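PDB 6DNM: export chaperone SatS from Mycobacterium tuberculosis H37Rv, which acts as a chaperone for the SecA2 protein export pathway and is represented here by its C-terminal domain. Local coordinates for residues L122-E125 / L126-I130; E135-A138 / V139-L143; R174-E177 / K178-R181. All coordinates share one frame; numbering follows the deposited sequence.

Overall arrangement
All three are local contacts, made along a helix or at its start. The centre of contact 1 lies about 6 Å from the centre of the chain; those of contacts 2 and 3 lie about 15 and 16 Å from it. Contact 1, partly buried on helix 117-134, rests on backbone helix bonds, with carboxylates bonded to tyrosines of the sheet. Contact 2 is a surface turn opening helix 138-142, with an Asx turn and a water. Contact 3, on helix 170-185, has a buried flank, with a weak hydrogen bond from an indole, and a charged flank. Leu-127, Val-139 and Leu-179, one from each contact, pack together. The Arg-128 to Asp-140 salt bridge also joins contacts 1 and 2.

Contact 1: L122-E125 / L126-I130; sequences LAVE and LLRDI
The carbonyl oxygen of Val-124 receives the amide of Arg-128, with 2.9 Å from Val-124 O to Arg-128 N. The bond is nearly straight, at 171° about the hydrogen. The same oxygen is also approached by the Arg-128 side chain, whose CG lies 3.1 Å from Val-124 O. This follows from the first torsion of Arg-128, which sets CG beside its own backbone N (chi1 -61°). The two side chains then run side by side and point the same way. Val-124 CG1 lies 4.1 Å from both CG and NE of Arg-128, so the valine methyl packs on the aliphatic part of the arginine and on the start of its guanidinium. The polar end of Arg-128 goes on to Asp-140, with which NH1 forms a salt bridge.

Leu-127 repeats the pattern one residue earlier. Its amide bonds to Ala-123 O, and its CG sits 3.1 Å from that oxygen. The bonds from Leu-126 N to Leu-122 O and from Asp-129 N to Glu-125 O complete four successive i to i+4 links of an alpha helix.

Glu-125 and Asp-129 are one turn apart, with OE2 and OD2 5.4 Å from each other. Like charges here would probably disfavour each other, but each carboxylate has its own partner. Glu-125 OE2 bonds to the hydroxyl of Tyr-99, and Asp-129 OD2 to that of Tyr-36.

The segment forms the middle of helix 117-134. Leu-127 faces helix 170-185 and touches Trp-176, Leu-179 and Val-183. Leu-122 and Leu-126 lie against Tyr-99 of strand 98-100, while Asp-129 and Ile-130 reach strand 40-43, so the helix is packed between helical and sheet parts of the domain.

Contact 2: E135-A138 / V139-L143; sequences EDSA and VDKAL
Backbone hydrogen bonds run from Lys-141 N to Ser-137 O and from Ala-142 N to Ala-138 O. Lys-141 N lies 2.9 Å from Ser-137 O, and Ala-142 N lies 3.0 Å from Ala-138 O. They form the first turn of helix 138-142.

One side-chain bond shapes the entry. Asp-136 OD2 accepts the amide of Ala-138 at 2.8 Å from Ala-138 N, using the lone pair that faces away from its other oxygen. This is an Asx turn. Ser-137 holds the N-cap position, but its hydroxyl makes no capping bond.

A water adds a bridge across the turn. It donates to Asp-136 O (2.7 Å) and accepts from Asp-140 N (3.0 Å), so it ties the approach to the helix to an amide of the first turn.

The remaining side-chain contact is van der Waals: Lys-141 CD passes 3.5 Å from Ser-137 OG.

The turn follows helix 117-134, which Glu-135 ends in a Schellman motif. The Asp-140 salt bridge ties it to that helix. Val-139 is buried and packs on Leu-127 of helix 117-134 and on Leu-179 and Phe-182 of helix 170-185.

Contact 3: R174-E177 / K178-R181; sequences REWE and KLER
Trp-176 and Glu-180 both set CG anti to the backbone N (chi1 173° for the tryptophan), and this brings the indole and the carboxylate together one turn apart. Trp-176 NE1 donates to Glu-180 OE1 at 3.1 Å. The bond is weak, bent to 132° at the hydrogen. Ring and carboxylate planes lie 66° apart. Glu-180 CB lies over one face of the indole, offset toward its rim. The main chain links the same pair, with Glu-180 N 2.8 Å from Trp-176 O.

The benzene part of the indole meets Leu-179, whose CD2 is 4.1 Å from Trp-176 CZ3. Phe-108 meets the same indole from helix 104-110, and Leu-149 of helix 148-157 touches both Trp-176 and Leu-179.

The other flank is charged. Arg-174 and Lys-178 run side by side, with Arg-174 NH2 3.7 Å from Lys-178 CD, while the lysine nitrogen stays further off. Arg-181 folds back so that one face of its guanidinium covers Glu-177 O. At its edge, a water accepts from NH2 (3.0 Å) and donates to Arg-174 O (2.8 Å).

Bonds from residue i+4 to residue i run throughout. The whole is an amphipathic alpha helix, with Trp-176 and Leu-179 buried among neighbouring helices and Arg-174, Lys-178 and Arg-181 at the surface.

Contact 1: L122-E125 / L126-I130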
loop_
_atom_site.group_PDB
_atom_site.type_symbol
_atom_site.label_atom_id
_atom_site.label_comp_id
_atom_site.label_asym_id
_atom_site.label_seq_id
_atom_site.Cartn_x
_atom_site.Cartn_y
_atom_site.Cartn_z
ATOM N N LEU A 122 2.553 -6.568 6.956
ATOM C CA LEU A 122 2.420 -5.245 6.352
ATOM C C LEU A 122 1.937 -5.333 4.907
ATOM O O LEU A 122 1.055 -4.569 4.494
ATOM C CB LEU A 122 3.757 -4.507 6.442
ATOM C CG LEU A 122 4.069 -3.921 7.816
ATOM C CD1 LEU A 122 5.574 -3.716 7.972
ATOM C CD2 LEU A 122 3.312 -2.620 8.014
ATOM N N ALA A 123 2.487 -6.267 4.123
ATOM C CA ALA A 123 2.095 -6.372 2.716
ATOM C C ALA A 123 0.609 -6.681 2.564
ATOM O O ALA A 123 -0.063 -6.119 1.692
ATOM C CB ALA A 123 2.923 -7.445 2.007
ATOM N N VAL A 124 0.084 -7.586 3.389
ATOM C CA VAL A 124 -1.330 -7.935 3.312
ATOM C C VAL A 124 -2.201 -6.749 3.702
ATOM O O VAL A 124 -3.257 -6.526 3.107
ATOM C CB VAL A 124 -1.612 -9.187 4.161
ATOM C CG1 VAL A 124 -3.110 -9.416 4.322
ATOM C CG2 VAL A 124 -0.963 -10.394 3.511
ATOM N N GLU A 125 -1.767 -5.963 4.691
ATOM C CA GLU A 125 -2.478 -4.737 5.034
ATOM C C GLU A 125 -2.622 -3.825 3.815
ATOM O O GLU A 125 -3.724 -3.362 3.500
ATOM C CB GLU A 125 -1.740 -4.034 6.172
ATOM C CG GLU A 125 -2.299 -2.690 6.552
ATOM C CD GLU A 125 -1.528 -2.071 7.699
ATOM O OE1 GLU A 125 -1.526 -2.658 8.805
ATOM O OE2 GLU A 125 -0.923 -1.002 7.493
ATOM N N LEU A 126 -1.528 -3.597 3.084
ATOM C CA LEU A 126 -1.611 -2.762 1.884
ATOM C C LEU A 126 -2.488 -3.408 0.821
ATOM O O LEU A 126 -3.312 -2.734 0.194
ATOM C CB LEU A 126 -0.214 -2.524 1.312
ATOM C CG LEU A 126 -0.202 -1.791 -0.034
ATOM C CD1 LEU A 126 -0.641 -0.332 0.103
ATOM C CD2 LEU A 126 1.176 -1.892 -0.663
ATOM N N LEU A 127 -2.311 -4.711 0.594
ATOM C CA LEU A 127 -3.072 -5.399 -0.447
ATOM C C LEU A 127 -4.571 -5.283 -0.207
ATOM O O LEU A 127 -5.339 -5.007 -1.136
ATOM C CB LEU A 127 -2.674 -6.870 -0.481
ATOM C CG LEU A 127 -1.274 -7.189 -0.973
ATOM C CD1 LEU A 127 -1.014 -8.677 -0.891
ATOM C CD2 LEU A 127 -1.162 -6.716 -2.369
ATOM N N ARG A 128 -5.011 -5.512 1.033
ATOM C CA ARG A 128 -6.434 -5.396 1.336
ATOM C C ARG A 128 -6.924 -3.977 1.098
ATOM O O ARG A 128 -8.023 -3.773 0.568
ATOM C CB ARG A 128 -6.702 -5.815 2.781
ATOM C CG ARG A 128 -6.319 -7.240 3.094
ATOM C CD ARG A 128 -7.526 -8.104 3.175
ATOM N NE ARG A 128 -7.209 -9.419 3.720
ATOM C CZ ARG A 128 -7.851 -10.527 3.379
ATOM N NH1 ARG A 128 -8.836 -10.469 2.487
ATOM N NH2 ARG A 128 -7.512 -11.683 3.928
ATOM N N ASP A 129 -6.116 -2.978 1.473
ATOM C CA ASP A 129 -6.501 -1.590 1.230
ATOM C C ASP A 129 -6.607 -1.304 -0.263
ATOM O O ASP A 129 -7.533 -0.616 -0.702
ATOM C CB ASP A 129 -5.478 -0.646 1.861
ATOM C CG ASP A 129 -5.667 -0.471 3.357
ATOM O OD1 ASP A 129 -6.673 -0.950 3.911
ATOM O OD2 ASP A 129 -4.794 0.170 3.977
ATOM N N ILE A 130 -5.665 -1.813 -1.061
ATOM C CA ILE A 130 -5.725 -1.593 -2.506
ATOM C C ILE A 130 -6.947 -2.278 -3.095
ATOM O O ILE A 130 -7.649 -1.710 -3.941
ATOM C CB ILE A 130 -4.431 -2.078 -3.188
ATOM C CG1 ILE A 130 -3.242 -1.218 -2.766
ATOM C CG2 ILE A 130 -4.588 -2.079 -4.711
ATOM C CD1 ILE A 130 -1.947 -1.646 -3.446
#

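Contact 2: E135-A138 / V139-L143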
loop_
_atom_site.group_PDB
_atom_site.type_symbol
_atom_site.label_atom_id
_atom_site.label_comp_id
_atom_site.label_asym_id
_atom_site.label_seq_id
_atom_site.Cartn_x
_atom_site.Cartn_y
_atom_site.Cartn_z
ATOM N N GLU A 135 -12.222 -1.389 -5.545
ATOM C CA GLU A 135 -13.550 -1.992 -5.682
ATOM C C GLU A 135 -13.511 -3.276 -6.506
ATOM O O GLU A 135 -14.470 -3.619 -7.197
ATOM C CB GLU A 135 -14.588 -0.996 -6.213
ATOM C CG GLU A 135 -14.769 0.207 -5.307
ATOM C CD GLU A 135 -15.857 1.137 -5.795
ATOM O OE1 GLU A 135 -16.386 1.917 -4.975
ATOM O OE2 GLU A 135 -16.187 1.083 -6.999
ATOM N N ASP A 136 -12.394 -3.993 -6.421
ATOM C CA ASP A 136 -12.167 -5.242 -7.136
ATOM C C ASP A 136 -11.912 -6.331 -6.107
ATOM O O ASP A 136 -11.170 -6.121 -5.143
ATOM C CB ASP A 136 -10.927 -5.101 -8.032
ATOM C CG ASP A 136 -10.795 -6.226 -9.040
ATOM O OD1 ASP A 136 -10.788 -5.935 -10.256
ATOM O OD2 ASP A 136 -10.692 -7.396 -8.622
ATOM N N SER A 137 -12.525 -7.493 -6.310
ATOM C CA SER A 137 -12.438 -8.584 -5.349
ATOM C C SER A 137 -11.165 -9.414 -5.488
ATOM O O SER A 137 -11.042 -10.428 -4.796
ATOM C CB SER A 137 -13.659 -9.496 -5.477
ATOM O OG SER A 137 -13.711 -10.071 -6.769
ATOM N N ALA A 138 -10.217 -9.012 -6.337
ATOM C CA ALA A 138 -9.079 -9.880 -6.641
ATOM C C ALA A 138 -8.294 -10.257 -5.387
ATOM O O ALA A 138 -7.910 -11.420 -5.211
ATOM C CB ALA A 138 -8.166 -9.223 -7.675
ATOM N N VAL A 139 -8.038 -9.289 -4.505
ATOM C CA VAL A 139 -7.259 -9.574 -3.299
ATOM C C VAL A 139 -8.041 -10.482 -2.358
ATOM O O VAL A 139 -7.518 -11.492 -1.873
ATOM C CB VAL A 139 -6.817 -8.277 -2.597
ATOM C CG1 VAL A 139 -6.066 -8.613 -1.308
ATOM C CG2 VAL A 139 -5.944 -7.427 -3.511
ATOM N N ASP A 140 -9.298 -10.131 -2.071
ATOM C CA ASP A 140 -10.095 -10.959 -1.172
ATOM C C ASP A 140 -10.174 -12.395 -1.673
ATOM O O ASP A 140 -10.064 -13.341 -0.889
ATOM C CB ASP A 140 -11.498 -10.378 -1.011
ATOM C CG ASP A 140 -11.504 -9.047 -0.289
ATOM O OD1 ASP A 140 -10.487 -8.700 0.363
ATOM O OD2 ASP A 140 -12.536 -8.354 -0.372
ATOM N N LYS A 141 -10.345 -12.579 -2.980
ATOM C CA LYS A 141 -10.443 -13.932 -3.512
ATOM C C LYS A 141 -9.122 -14.672 -3.366
ATOM O O LYS A 141 -9.094 -15.844 -2.970
ATOM C CB LYS A 141 -10.868 -13.878 -4.976
ATOM C CG LYS A 141 -12.325 -13.541 -5.176
ATOM C CD LYS A 141 -12.641 -13.412 -6.656
ATOM C CE LYS A 141 -13.374 -14.627 -7.191
ATOM N NZ LYS A 141 -14.366 -14.232 -8.235
ATOM N N ALA A 142 -8.016 -14.016 -3.710
ATOM C CA ALA A 142 -6.725 -14.697 -3.694
ATOM C C ALA A 142 -6.326 -15.113 -2.286
ATOM O O ALA A 142 -5.636 -16.126 -2.106
ATOM C CB ALA A 142 -5.646 -13.797 -4.296
ATOM N N LEU A 143 -6.749 -14.359 -1.280
ATOM C CA LEU A 143 -6.382 -14.639 0.098
ATOM C C LEU A 143 -7.379 -15.552 0.809
ATOM O O LEU A 143 -7.222 -15.798 2.007
ATOM C CB LEU A 143 -6.173 -13.329 0.872
ATOM C CG LEU A 143 -5.006 -12.458 0.389
ATOM C CD1 LEU A 143 -4.888 -11.206 1.243
ATOM C CD2 LEU A 143 -3.679 -13.237 0.363
HETATM O O HOH W 1 -10.083 -7.446 -3.056
#

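Contact 3: R174-E177 / K178-R181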
loop_
_atom_site.group_PDB
_atom_site.type_symbol
_atom_site.label_atom_id
_atom_site.label_comp_id
_atom_site.label_asym_id
_atom_site.label_seq_id
_atom_site.Cartn_x
_atom_site.Cartn_y
_atom_site.Cartn_z
ATOM N N ARG A 174 2.309 -19.130 -8.251
ATOM C CA ARG A 174 1.504 -18.711 -9.393
ATOM C C ARG A 174 0.414 -17.741 -8.961
ATOM O O ARG A 174 0.184 -16.717 -9.617
ATOM C CB ARG A 174 0.881 -19.948 -10.037
ATOM C CG ARG A 174 0.526 -19.814 -11.502
ATOM C CD ARG A 174 -0.847 -19.185 -11.717
ATOM N NE ARG A 174 -1.959 -19.983 -11.201
ATOM C CZ ARG A 174 -3.034 -19.459 -10.619
ATOM N NH1 ARG A 174 -4.005 -20.247 -10.175
ATOM N NH2 ARG A 174 -3.138 -18.142 -10.485
ATOM N N GLU A 175 -0.251 -18.035 -7.845
ATOM C CA GLU A 175 -1.314 -17.158 -7.377
ATOM C C GLU A 175 -0.753 -15.821 -6.908
ATOM O O GLU A 175 -1.345 -14.765 -7.171
ATOM C CB GLU A 175 -2.130 -17.871 -6.293
ATOM C CG GLU A 175 -2.984 -19.008 -6.885
ATOM C CD GLU A 175 -3.621 -19.929 -5.861
ATOM O OE1 GLU A 175 -3.480 -19.693 -4.647
ATOM O OE2 GLU A 175 -4.291 -20.904 -6.285
ATOM N N TRP A 176 0.413 -15.834 -6.258
ATOM C CA TRP A 176 1.023 -14.571 -5.852
ATOM C C TRP A 176 1.401 -13.737 -7.065
ATOM O O TRP A 176 1.198 -12.517 -7.078
ATOM C CB TRP A 176 2.262 -14.804 -4.990
ATOM C CG TRP A 176 2.951 -13.506 -4.733
ATOM C CD1 TRP A 176 4.063 -13.026 -5.365
ATOM C CD2 TRP A 176 2.538 -12.490 -3.817
ATOM N NE1 TRP A 176 4.378 -11.778 -4.886
ATOM C CE2 TRP A 176 3.456 -11.426 -3.935
ATOM C CE3 TRP A 176 1.490 -12.380 -2.900
ATOM C CZ2 TRP A 176 3.358 -10.275 -3.166
ATOM C CZ3 TRP A 176 1.395 -11.239 -2.143
ATOM C CH2 TRP A 176 2.320 -10.199 -2.279
ATOM N N GLU A 177 1.976 -14.376 -8.089
ATOM C CA GLU A 177 2.363 -13.639 -9.288
ATOM C C GLU A 177 1.163 -12.953 -9.921
ATOM O O GLU A 177 1.264 -11.805 -10.368
ATOM C CB GLU A 177 3.045 -14.577 -10.280
ATOM C CG GLU A 177 4.447 -14.949 -9.851
ATOM C CD GLU A 177 5.080 -16.021 -10.712
ATOM O OE1 GLU A 177 4.343 -16.784 -11.368
ATOM O OE2 GLU A 177 6.323 -16.088 -10.725
ATOM N N LYS A 178 0.018 -13.636 -9.953
ATOM C CA LYS A 178 -1.196 -13.035 -10.496
ATOM C C LYS A 178 -1.644 -11.864 -9.633
ATOM O O LYS A 178 -2.056 -10.818 -10.148
ATOM C CB LYS A 178 -2.292 -14.101 -10.579
ATOM C CG LYS A 178 -3.476 -13.730 -11.438
ATOM C CD LYS A 178 -4.055 -14.978 -12.094
ATOM C CE LYS A 178 -5.294 -14.670 -12.928
ATOM N NZ LYS A 178 -5.043 -13.686 -14.022
ATOM N N LEU A 179 -1.542 -12.016 -8.315
ATOM C CA LEU A 179 -1.933 -10.944 -7.414
ATOM C C LEU A 179 -1.011 -9.738 -7.549
ATOM O O LEU A 179 -1.478 -8.591 -7.553
ATOM C CB LEU A 179 -1.971 -11.482 -5.985
ATOM C CG LEU A 179 -2.533 -10.570 -4.900
ATOM C CD1 LEU A 179 -3.950 -10.114 -5.245
ATOM C CD2 LEU A 179 -2.500 -11.280 -3.567
ATOM N N GLU A 180 0.302 -9.970 -7.685
ATOM C CA GLU A 180 1.218 -8.848 -7.857
ATOM C C GLU A 180 0.978 -8.130 -9.182
ATOM O O GLU A 180 1.107 -6.901 -9.243
ATOM C CB GLU A 180 2.681 -9.286 -7.684
ATOM C CG GLU A 180 3.634 -8.088 -7.586
ATOM C CD GLU A 180 5.013 -8.404 -7.004
ATOM O OE1 GLU A 180 5.352 -9.588 -6.776
ATOM O OE2 GLU A 180 5.765 -7.430 -6.778
ATOM N N ARG A 181 0.595 -8.865 -10.237
ATOM C CA ARG A 181 0.213 -8.216 -11.490
ATOM C C ARG A 181 -1.021 -7.346 -11.301
ATOM O O ARG A 181 -1.100 -6.239 -11.849
ATOM C CB ARG A 181 -0.035 -9.260 -12.581
ATOM C CG ARG A 181 1.227 -9.877 -13.167
ATOM C CD ARG A 181 0.915 -10.655 -14.447
ATOM N NE ARG A 181 0.071 -11.829 -14.212
ATOM C CZ ARG A 181 0.523 -13.034 -13.874
ATOM N NH1 ARG A 181 1.824 -13.246 -13.718
ATOM N NH2 ARG A 181 -0.329 -14.036 -13.695
HETATM O O HOH W 2 0.498 -16.568 -12.361
#